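Long-range contact in FixK2 protein (Bradyrhizobium japonicum, PDB 4I2O), which binds DNA and probably regulates transcription as a member of the CRP/FNR superfamily linked to nitrogen fixation: residues 175-180 and 216-221. The protein carries 1 engineered substitution. Residues are numbered along the deposited sequence; the frame is centred on the assembly and turned at random.
Sequences AGMMAL and ARQIVL. With nucleotides of chain C.
Met-178 and Ile-219 form a hydrogen-bonded antiparallel pair, exchanging two backbone bonds (Met-178 N to Ile-219 O 2.8 Å, Ile-219 N to Met-178 O 2.9 Å), and Leu-180 N adds a third to Arg-217 O at 2.7 Å. Where the strands part, one water links Gly-176 O to Leu-221 N and another links the same carbonyl to Leu-221 O. On the buried face the Met-178 chain bends at its last torsion (chi3 -89°), bringing CE tightly against Ile-219 CG2 at 3.5 Å and close to Leu-221 CD2, while Leu-180 CD1 meets Ile-219 CD1. Leu-165, Asp-169 and Leu-172 of helix 157-172 also touch Met-178. On the other face Met-177 crosses Val-220 at about a right angle, Met-177 CE sitting unusually close to Val-220 CG2, 3.3 Å. Arg-217 lays CB and CD near Leu-180 O, then runs extended to the DNA, where NE donates to DA7 OP1 of chain C at 2.8 Å and NH2 adds a weak bond. With alanine in its place, the DA7 phosphate would probably be left without its guanidinium mate. Strand 218-221 is the middle one of three, between 177-179 and 211-213, in the small antiparallel sheet of a CRP-type winged helix-turn-helix domain, and the loop before it touches the DNA backbone at a phosphate.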
# COMPACT_ATOMS: atom_id res chain seq x y z
N ALA A 175 0.36 10.67 28.25
CA ALA A 175 0.57 11.96 28.89
C ALA A 175 1.64 12.73 28.12
O ALA A 175 2.59 13.27 28.70
CB ALA A 175 0.98 11.79 30.41
N GLY A 176 1.50 12.78 26.80
CA GLY A 176 2.46 13.57 26.00
C GLY A 176 3.76 12.97 25.50
O GLY A 176 4.44 13.59 24.66
N MET A 177 4.14 11.78 25.96
CA MET A 177 5.45 11.22 25.61
C MET A 177 5.28 9.88 24.91
O MET A 177 4.37 9.12 25.27
CB MET A 177 6.33 11.03 26.89
CG MET A 177 7.62 10.23 26.53
SD MET A 177 8.68 9.92 27.93
CE MET A 177 9.65 11.44 27.80
N MET A 178 6.08 9.65 23.86
CA MET A 178 6.10 8.42 23.08
C MET A 178 7.27 7.58 23.54
O MET A 178 8.43 8.01 23.44
CB MET A 178 6.39 8.78 21.60
CG MET A 178 5.56 9.87 21.15
SD MET A 178 5.65 9.96 19.36
CE MET A 178 7.06 11.03 19.14
N ALA A 179 7.00 6.37 23.98
CA ALA A 179 8.07 5.43 24.26
C ALA A 179 8.09 4.52 23.05
O ALA A 179 7.20 3.64 22.87
CB ALA A 179 7.80 4.64 25.55
N LEU A 180 9.04 4.74 22.16
CA LEU A 180 9.01 4.07 20.86
C LEU A 180 9.61 2.70 21.09
O LEU A 180 10.62 2.58 21.83
CB LEU A 180 9.92 4.82 19.88
CG LEU A 180 9.33 6.12 19.34
CD1 LEU A 180 10.39 6.74 18.39
CD2 LEU A 180 7.95 5.93 18.67
N ALA A 216 17.06 7.94 23.59
CA ALA A 216 16.78 7.97 22.14
C ALA A 216 15.37 7.60 21.75
O ALA A 216 14.85 8.07 20.70
CB ALA A 216 17.78 7.03 21.40
N ARG A 217 14.76 6.67 22.47
CA ARG A 217 13.44 6.19 22.03
C ARG A 217 12.32 6.74 22.90
O ARG A 217 11.19 6.28 22.78
CB ARG A 217 13.38 4.66 22.11
CG ARG A 217 14.41 3.95 21.22
CD ARG A 217 14.25 2.44 21.28
NE ARG A 217 15.36 1.74 20.60
CZ ARG A 217 15.44 0.41 20.49
NH1 ARG A 217 14.51 -0.36 21.05
NH2 ARG A 217 16.47 -0.18 19.86
N GLN A 218 12.63 7.69 23.78
CA GLN A 218 11.58 8.33 24.58
C GLN A 218 11.46 9.75 24.09
O GLN A 218 12.32 10.56 24.34
CB GLN A 218 11.97 8.34 26.04
CG GLN A 218 12.18 6.94 26.53
CD GLN A 218 10.90 6.32 26.91
OE1 GLN A 218 9.87 7.01 27.07
NE2 GLN A 218 10.91 5.00 27.06
N ILE A 219 10.41 10.07 23.36
CA ILE A 219 10.38 11.33 22.61
C ILE A 219 9.14 12.10 23.01
O ILE A 219 8.08 11.50 23.17
CB ILE A 219 10.36 11.08 21.09
CG1 ILE A 219 11.72 10.52 20.64
CG2 ILE A 219 10.02 12.34 20.37
CD1 ILE A 219 11.82 10.16 19.14
N VAL A 220 9.27 13.41 23.20
CA VAL A 220 8.12 14.23 23.62
C VAL A 220 8.01 15.26 22.52
O VAL A 220 8.96 16.01 22.29
CB VAL A 220 8.34 14.96 24.97
CG1 VAL A 220 7.22 15.95 25.24
CG2 VAL A 220 8.31 14.00 26.14
N LEU A 221 6.89 15.28 21.80
CA LEU A 221 6.70 16.34 20.80
C LEU A 221 6.35 17.64 21.50
O LEU A 221 5.37 17.71 22.25
CB LEU A 221 5.57 15.99 19.82
CG LEU A 221 5.77 14.69 19.08
CD1 LEU A 221 4.59 14.55 18.06
CD2 LEU A 221 7.13 14.76 18.33
P DA C 7 18.53 2.60 18.26
OP1 DA C 7 17.23 2.86 18.92
OP2 DA C 7 18.59 2.10 16.84
O5' DA C 7 19.45 3.89 18.28
C5' DA C 7 19.70 4.59 19.60
C4' DA C 7 20.67 5.74 19.29
O4' DA C 7 21.98 5.17 19.05
C3' DA C 7 20.31 6.57 18.07
O3' DA C 7 20.03 7.89 18.65
C2' DA C 7 21.58 6.57 17.17
C1' DA C 7 22.65 6.06 18.19
N9 DA C 7 23.66 5.24 17.53
C8 DA C 7 23.48 4.08 16.81
N7 DA C 7 24.59 3.54 16.34
C5 DA C 7 25.60 4.38 16.82
C6 DA C 7 26.98 4.36 16.66
N6 DA C 7 27.55 3.36 15.96
N1 DA C 7 27.74 5.35 17.28
C2 DA C 7 27.02 6.30 17.95
N3 DA C 7 25.66 6.41 18.12
C4 DA C 7 25.04 5.42 17.55
O HOH W 1 4.93 13.17 22.06
O HOH W 2 3.68 16.33 23.89